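Local coordinates for protein farnesyltransferase, putative (Trypanosoma cruzi, PDB 3WCA) that probably catalyses the magnesium-dependent, NAD(P)H-requiring condensation of two farnesyl diphosphate molecules into squalene, the step that opens the route to lanosterol, at residues I59-E71 and I132-C144. The protein carries 1 engineered substitution. Numbering follows the deposited sequence.
Sequences IFYLVLRALDTVE and ISGICERMANGMC
Phe60 faces Ile132 at one end of this helix pair and Glu71 faces Met143 at the other, the two segments running in the same direction. Their axes come within 10.1 Å and cross at only -19°, so the contact extends along both segments; nearest CA atoms (Phe60–Ile132, Leu64–Cys136, Leu67–Ala140, Glu71–Met143) advance by three or four residues on each side. Leu67 is a knob in the hole formed by Cys136, Met139, Ala140 and Met143. Its CG lies anti to the carbonyl carbon (chi1 -70°), and from there the branches divide: CD1 comes within 3.4 Å of Cys136 O, while CD2 packs on Ala140 CB. One turn earlier, Val63 CG1 approaches Cys136 SG at 3.6 Å. Leu64 and Met139 meet at roughly a right angle; the methionine bends at chi3 (-57°), bringing its CE to 3.7 Å from Leu64 CD1. Ile135 abuts the Phe60 ring at its edge, with Ile135 CG2 in the ring plane and 3.9 Å from both Phe60 CE1 and CZ. Ile132 CD1 reaches Phe60 CB instead. At the C-terminal end of the two segments the Met143 side chain is extended beyond CG and crosses Glu71 at about a right angle, its CE 3.2 Å from Glu71 OE1 and its CG beside OE2. A water donates to both Glu71 OE2 (2.7 Å) and Met143 O, linking carboxylate to backbone, and Tyr160 also hydrogen-bonds OE2; with magnesium close to the same side chain, these partners probably limit the carboxylate's rotation. Asp68, Glu71 and Asp72, all on helix 51-72, contribute to the magnesium site, and Tyr61 touches the bound farnesyl thiodiphosphate. Near-parallel packing thus joins helix 126-147 to the aspartate-rich, metal-binding helix of the all-helical squalene/phytoene synthase fold.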
ATOM      1  N   ILE A  59      -6.672   6.287  13.493  1.00 32.10           N
ATOM      2  CA  ILE A  59      -5.618   6.236  14.500  1.00 33.64           C
ATOM      3  C   ILE A  59      -4.589   5.172  14.128  1.00 32.58           C
ATOM      4  O   ILE A  59      -3.388   5.353  14.335  1.00 33.99           O
ATOM      5  CB  ILE A  59      -6.201   5.910  15.891  1.00 33.42           C
ATOM      6  CG1 ILE A  59      -7.220   6.975  16.275  1.00 34.70           C
ATOM      7  CG2 ILE A  59      -5.079   5.830  16.931  1.00 33.01           C
ATOM      8  CD1 ILE A  59      -6.698   8.394  16.100  1.00 39.43           C
ATOM      9  N   PHE A  60      -5.088   4.058  13.600  1.00 30.99           N
ATOM     10  CA  PHE A  60      -4.265   2.946  13.153  1.00 31.50           C
ATOM     11  C   PHE A  60      -3.278   3.444  12.099  1.00 34.78           C
ATOM     12  O   PHE A  60      -2.075   3.157  12.157  1.00 36.44           O
ATOM     13  CB  PHE A  60      -5.172   1.873  12.552  1.00 30.28           C
ATOM     14  CG  PHE A  60      -4.440   0.721  11.931  1.00 30.03           C
ATOM     15  CD1 PHE A  60      -3.312   0.177  12.549  1.00 29.92           C
ATOM     16  CD2 PHE A  60      -4.943   0.105  10.781  1.00 29.74           C
ATOM     17  CE1 PHE A  60      -2.700  -0.979  12.037  1.00 29.21           C
ATOM     18  CE2 PHE A  60      -4.343  -1.044  10.261  1.00 28.46           C
ATOM     19  CZ  PHE A  60      -3.214  -1.593  10.898  1.00 27.60           C
ATOM     20  N   TYR A  61      -3.806   4.197  11.138  1.00 34.07           N
ATOM     21  CA  TYR A  61      -3.009   4.756  10.059  1.00 33.72           C
ATOM     22  C   TYR A  61      -1.956   5.737  10.554  1.00 31.98           C
ATOM     23  O   TYR A  61      -0.836   5.746  10.053  1.00 31.90           O
ATOM     24  CB  TYR A  61      -3.916   5.459   9.046  1.00 37.90           C
ATOM     25  CG  TYR A  61      -3.160   6.247   8.002  1.00 42.46           C
ATOM     26  CD1 TYR A  61      -2.759   5.659   6.802  1.00 42.94           C
ATOM     27  CD2 TYR A  61      -2.802   7.574   8.240  1.00 45.45           C
ATOM     28  CE1 TYR A  61      -2.016   6.376   5.860  1.00 46.10           C
ATOM     29  CE2 TYR A  61      -2.057   8.299   7.313  1.00 48.86           C
ATOM     30  CZ  TYR A  61      -1.665   7.697   6.127  1.00 49.41           C
ATOM     31  OH  TYR A  61      -0.901   8.421   5.237  1.00 48.07           O
ATOM     32  N   LEU A  62      -2.301   6.573  11.522  1.00 30.60           N
ATOM     33  CA  LEU A  62      -1.333   7.546  12.008  1.00 31.68           C
ATOM     34  C   LEU A  62      -0.200   6.883  12.791  1.00 32.90           C
ATOM     35  O   LEU A  62       0.953   7.311  12.718  1.00 34.33           O
ATOM     36  CB  LEU A  62      -2.033   8.611  12.845  1.00 31.13           C
ATOM     37  CG  LEU A  62      -2.950   9.544  12.035  1.00 31.40           C
ATOM     38  CD1 LEU A  62      -3.730  10.468  12.979  1.00 31.25           C
ATOM     39  CD2 LEU A  62      -2.106  10.369  11.067  1.00 28.41           C
ATOM     40  N   VAL A  63      -0.522   5.832  13.533  1.00 32.88           N
ATOM     41  CA  VAL A  63       0.503   5.117  14.277  1.00 33.39           C
ATOM     42  C   VAL A  63       1.544   4.586  13.281  1.00 34.30           C
ATOM     43  O   VAL A  63       2.740   4.831  13.439  1.00 33.14           O
ATOM     44  CB  VAL A  63      -0.103   3.931  15.070  1.00 33.54           C
ATOM     45  CG1 VAL A  63       1.001   2.995  15.541  1.00 35.45           C
ATOM     46  CG2 VAL A  63      -0.890   4.456  16.263  1.00 30.20           C
ATOM     47  N   LEU A  64       1.077   3.886  12.247  1.00 33.01           N
ATOM     48  CA  LEU A  64       1.964   3.316  11.238  1.00 33.49           C
ATOM     49  C   LEU A  64       2.679   4.414  10.467  1.00 35.22           C
ATOM     50  O   LEU A  64       3.830   4.254  10.042  1.00 34.02           O
ATOM     51  CB  LEU A  64       1.172   2.430  10.263  1.00 30.25           C
ATOM     52  CG  LEU A  64       0.393   1.262  10.878  1.00 30.22           C
ATOM     53  CD1 LEU A  64      -0.127   0.360   9.762  1.00 28.81           C
ATOM     54  CD2 LEU A  64       1.303   0.462  11.822  1.00 28.00           C
ATOM     55  N   ARG A  65       1.989   5.532  10.290  1.00 35.82           N
ATOM     56  CA  ARG A  65       2.552   6.657   9.573  1.00 36.47           C
ATOM     57  C   ARG A  65       3.720   7.219  10.371  1.00 36.77           C
ATOM     58  O   ARG A  65       4.703   7.702   9.805  1.00 37.67           O
ATOM     59  CB  ARG A  65       1.492   7.729   9.378  1.00 39.90           C
ATOM     60  CG  ARG A  65       1.983   8.900   8.584  1.00 45.16           C
ATOM     61  CD  ARG A  65       2.480   8.463   7.219  1.00 50.85           C
ATOM     62  NE  ARG A  65       3.044   9.600   6.507  1.00 57.98           N
ATOM     63  CZ  ARG A  65       3.327   9.608   5.213  1.00 63.12           C
ATOM     64  NH1 ARG A  65       3.098   8.527   4.474  1.00 65.36           N
ATOM     65  NH2 ARG A  65       3.827  10.706   4.661  1.00 64.64           N
ATOM     66  N   ALA A  66       3.599   7.181  11.692  1.00 33.95           N
ATOM     67  CA  ALA A  66       4.674   7.650  12.554  1.00 35.63           C
ATOM     68  C   ALA A  66       5.879   6.724  12.330  1.00 35.40           C
ATOM     69  O   ALA A  66       6.994   7.199  12.110  1.00 36.57           O
ATOM     70  CB  ALA A  66       4.232   7.610  14.019  1.00 35.28           C
ATOM     71  N   LEU A  67       5.652   5.407  12.372  1.00 34.92           N
ATOM     72  CA  LEU A  67       6.737   4.446  12.148  1.00 36.23           C
ATOM     73  C   LEU A  67       7.437   4.744  10.835  1.00 38.77           C
ATOM     74  O   LEU A  67       8.676   4.794  10.762  1.00 37.89           O
ATOM     75  CB  LEU A  67       6.217   3.010  12.056  1.00 34.08           C
ATOM     76  CG  LEU A  67       5.684   2.307  13.294  1.00 36.83           C
ATOM     77  CD1 LEU A  67       5.281   0.881  12.922  1.00 34.15           C
ATOM     78  CD2 LEU A  67       6.751   2.315  14.370  1.00 35.09           C
ATOM     79  N   ASP A  68       6.632   4.909   9.791  1.00 39.07           N
ATOM     80  CA  ASP A  68       7.160   5.174   8.468  1.00 40.77           C
ATOM     81  C   ASP A  68       8.054   6.403   8.468  1.00 39.58           C
ATOM     82  O   ASP A  68       9.091   6.428   7.807  1.00 38.92           O
ATOM     83  CB  ASP A  68       6.020   5.374   7.471  1.00 45.08           C
ATOM     84  CG  ASP A  68       6.522   5.568   6.068  1.00 47.68           C
ATOM     85  OD1 ASP A  68       7.068   4.598   5.503  1.00 51.35           O
ATOM     86  OD2 ASP A  68       6.390   6.690   5.537  1.00 50.00           O
ATOM     87  N   THR A  69       7.646   7.422   9.214  1.00 38.44           N
ATOM     88  CA  THR A  69       8.403   8.659   9.294  1.00 40.14           C
ATOM     89  C   THR A  69       9.796   8.427   9.895  1.00 40.56           C
ATOM     90  O   THR A  69      10.770   9.063   9.486  1.00 36.88           O
ATOM     91  CB  THR A  69       7.623   9.709  10.113  1.00 40.16           C
ATOM     92  OG1 THR A  69       6.407  10.023   9.425  1.00 41.15           O
ATOM     93  CG2 THR A  69       8.429  10.977  10.282  1.00 40.45           C
ATOM     94  N   VAL A  70       9.896   7.516  10.860  1.00 41.02           N
ATOM     95  CA  VAL A  70      11.196   7.221  11.457  1.00 41.83           C
ATOM     96  C   VAL A  70      12.037   6.407  10.460  1.00 42.74           C
ATOM     97  O   VAL A  70      13.208   6.706  10.223  1.00 43.41           O
ATOM     98  CB  VAL A  70      11.046   6.426  12.776  1.00 42.07           C
ATOM     99  CG1 VAL A  70      12.424   6.023  13.304  1.00 39.98           C
ATOM    100  CG2 VAL A  70      10.319   7.271  13.811  1.00 41.74           C
ATOM    101  N   GLU A  71      11.427   5.391   9.862  1.00 43.27           N
ATOM    102  CA  GLU A  71      12.122   4.547   8.903  1.00 46.83           C
ATOM    103  C   GLU A  71      12.657   5.317   7.696  1.00 49.79           C
ATOM    104  O   GLU A  71      13.751   5.020   7.202  1.00 51.15           O
ATOM    105  CB  GLU A  71      11.195   3.434   8.411  1.00 45.77           C
ATOM    106  CG  GLU A  71      11.762   2.631   7.245  1.00 48.80           C
ATOM    107  CD  GLU A  71      10.704   1.818   6.522  1.00 48.93           C
ATOM    108  OE1 GLU A  71       9.602   2.356   6.283  1.00 49.10           O
ATOM    109  OE2 GLU A  71      10.978   0.650   6.175  1.00 49.22           O
ATOM    110  N   ILE A 132      -4.165  -2.808  16.680  1.00 36.11           N
ATOM    111  CA  ILE A 132      -3.261  -1.716  16.346  1.00 35.60           C
ATOM    112  C   ILE A 132      -1.885  -1.876  16.987  1.00 38.13           C
ATOM    113  O   ILE A 132      -0.854  -1.724  16.327  1.00 36.50           O
ATOM    114  CB  ILE A 132      -3.882  -0.362  16.780  1.00 34.73           C
ATOM    115  CG1 ILE A 132      -5.224  -0.163  16.048  1.00 37.32           C
ATOM    116  CG2 ILE A 132      -2.907   0.788  16.501  1.00 31.54           C
ATOM    117  CD1 ILE A 132      -5.904   1.182  16.318  1.00 34.60           C
ATOM    118  N   SER A 133      -1.869  -2.185  18.277  1.00 38.68           N
ATOM    119  CA  SER A 133      -0.609  -2.356  18.989  1.00 38.28           C
ATOM    120  C   SER A 133       0.133  -3.554  18.415  1.00 35.92           C
ATOM    121  O   SER A 133       1.358  -3.528  18.256  1.00 36.44           O
ATOM    122  CB  SER A 133      -0.881  -2.573  20.481  1.00 40.35           C
ATOM    123  OG  SER A 133       0.309  -2.453  21.229  1.00 45.62           O
ATOM    124  N   GLY A 134      -0.627  -4.594  18.082  1.00 34.33           N
ATOM    125  CA  GLY A 134      -0.040  -5.810  17.544  1.00 34.57           C
ATOM    126  C   GLY A 134       0.581  -5.654  16.169  1.00 35.85           C
ATOM    127  O   GLY A 134       1.654  -6.207  15.894  1.00 34.55           O
ATOM    128  N   ILE A 135      -0.101  -4.916  15.293  1.00 34.26           N
ATOM    129  CA  ILE A 135       0.398  -4.696  13.942  1.00 32.04           C
ATOM    130  C   ILE A 135       1.563  -3.720  13.989  1.00 31.30           C
ATOM    131  O   ILE A 135       2.541  -3.884  13.271  1.00 33.44           O
ATOM    132  CB  ILE A 135      -0.708  -4.130  13.006  1.00 32.75           C
ATOM    133  CG1 ILE A 135      -1.876  -5.120  12.917  1.00 32.55           C
ATOM    134  CG2 ILE A 135      -0.143  -3.884  11.614  1.00 31.24           C
ATOM    135  CD1 ILE A 135      -1.487  -6.483  12.398  1.00 30.84           C
ATOM    136  N   CYS A 136       1.453  -2.709  14.843  1.00 32.38           N
ATOM    137  CA  CYS A 136       2.504  -1.696  14.995  1.00 33.99           C
ATOM    138  C   CYS A 136       3.868  -2.314  15.310  1.00 34.45           C
ATOM    139  O   CYS A 136       4.878  -1.970  14.699  1.00 35.12           O
ATOM    140  CB  CYS A 136       2.135  -0.723  16.107  1.00 26.58           C
ATOM    141  SG  CYS A 136       3.422   0.467  16.434  1.00 35.21           S
ATOM    142  N   GLU A 137       3.875  -3.227  16.275  1.00 36.62           N
ATOM    143  CA  GLU A 137       5.089  -3.917  16.690  1.00 37.78           C
ATOM    144  C   GLU A 137       5.671  -4.784  15.565  1.00 37.14           C
ATOM    145  O   GLU A 137       6.862  -4.703  15.261  1.00 36.74           O
ATOM    146  CB  GLU A 137       4.793  -4.788  17.917  1.00 38.15           C
ATOM    147  CG  GLU A 137       5.973  -5.619  18.377  1.00 42.98           C
ATOM    148  CD  GLU A 137       5.785  -6.189  19.774  1.00 45.78           C
ATOM    149  OE1 GLU A 137       4.793  -6.917  20.002  1.00 44.81           O
ATOM    150  OE2 GLU A 137       6.641  -5.902  20.640  1.00 48.31           O
ATOM    151  N   ARG A 138       4.837  -5.620  14.957  1.00 34.56           N
ATOM    152  CA  ARG A 138       5.305  -6.473  13.880  1.00 32.72           C
ATOM    153  C   ARG A 138       5.836  -5.681  12.673  1.00 33.87           C
ATOM    154  O   ARG A 138       6.828  -6.075  12.064  1.00 32.95           O
ATOM    155  CB  ARG A 138       4.189  -7.431  13.459  1.00 34.95           C
ATOM    156  CG  ARG A 138       3.881  -8.491  14.518  1.00 36.22           C
ATOM    157  CD  ARG A 138       2.569  -9.211  14.246  1.00 37.49           C
ATOM    158  NE  ARG A 138       2.620 -10.037  13.042  1.00 36.39           N
ATOM    159  CZ  ARG A 138       1.554 -10.621  12.508  1.00 36.70           C
ATOM    160  NH1 ARG A 138       0.366 -10.453  13.078  1.00 39.06           N
ATOM    161  NH2 ARG A 138       1.668 -11.374  11.417  1.00 32.89           N
ATOM    162  N   MET A 139       5.196  -4.564  12.327  1.00 32.05           N
ATOM    163  CA  MET A 139       5.677  -3.766  11.194  1.00 32.05           C
ATOM    164  C   MET A 139       7.006  -3.110  11.540  1.00 30.16           C
ATOM    165  O   MET A 139       7.921  -3.045  10.717  1.00 28.96           O
ATOM    166  CB  MET A 139       4.677  -2.667  10.810  1.00 30.61           C
ATOM    167  CG  MET A 139       5.239  -1.681   9.759  1.00 34.39           C
ATOM    168  SD  MET A 139       4.026  -0.448   9.181  1.00 35.48           S
ATOM    169  CE  MET A 139       2.738  -1.608   8.564  1.00 24.94           C
ATOM    170  N   ALA A 140       7.099  -2.598  12.760  1.00 32.01           N
ATOM    171  CA  ALA A 140       8.320  -1.945  13.214  1.00 34.07           C
ATOM    172  C   ALA A 140       9.519  -2.896  13.137  1.00 34.96           C
ATOM    173  O   ALA A 140      10.569  -2.546  12.600  1.00 35.56           O
ATOM    174  CB  ALA A 140       8.138  -1.449  14.633  1.00 35.64           C
ATOM    175  N   ASN A 141       9.364  -4.108  13.656  1.00 34.68           N
ATOM    176  CA  ASN A 141      10.475  -5.058  13.630  1.00 36.18           C
ATOM    177  C   ASN A 141      10.825  -5.452  12.196  1.00 36.83           C
ATOM    178  O   ASN A 141      11.991  -5.662  11.871  1.00 33.12           O
ATOM    179  CB  ASN A 141      10.133  -6.271  14.497  1.00 33.81           C
ATOM    180  CG  ASN A 141      10.025  -5.900  15.977  1.00 36.01           C
ATOM    181  OD1 ASN A 141       9.260  -6.498  16.735  1.00 36.01           O
ATOM    182  ND2 ASN A 141      10.800  -4.903  16.388  1.00 35.79           N
ATOM    183  N   GLY A 142       9.809  -5.522  11.338  1.00 36.77           N
ATOM    184  CA  GLY A 142      10.046  -5.857   9.948  1.00 36.93           C
ATOM    185  C   GLY A 142      10.848  -4.741   9.299  1.00 38.39           C
ATOM    186  O   GLY A 142      11.784  -4.983   8.540  1.00 38.09           O
ATOM    187  N   MET A 143      10.486  -3.501   9.599  1.00 39.39           N
ATOM    188  CA  MET A 143      11.207  -2.373   9.036  1.00 40.31           C
ATOM    189  C   MET A 143      12.660  -2.437   9.501  1.00 42.85           C
ATOM    190  O   MET A 143      13.578  -2.169   8.721  1.00 45.33           O
ATOM    191  CB  MET A 143      10.589  -1.048   9.487  1.00 38.15           C
ATOM    192  CG  MET A 143       9.192  -0.750   8.939  1.00 39.80           C
ATOM    193  SD  MET A 143       8.564   0.787   9.668  1.00 37.62           S
ATOM    194  CE  MET A 143       7.374   1.338   8.404  1.00 41.11           C
ATOM    195  N   CYS A 144      12.867  -2.778  10.773  1.00 41.72           N
ATOM    196  CA  CYS A 144      14.216  -2.870  11.320  1.00 43.21           C
ATOM    197  C   CYS A 144      15.039  -3.867  10.523  1.00 43.38           C
ATOM    198  O   CYS A 144      16.197  -3.606  10.204  1.00 43.85           O
ATOM    199  CB  CYS A 144      14.188  -3.282  12.798  1.00 40.15           C
ATOM    200  SG  CYS A 144      13.742  -1.946  13.939  1.00 38.10           S
TER
HETATM  201  O   HOH W   1      13.294  -0.819   6.336  1.00 38.54           O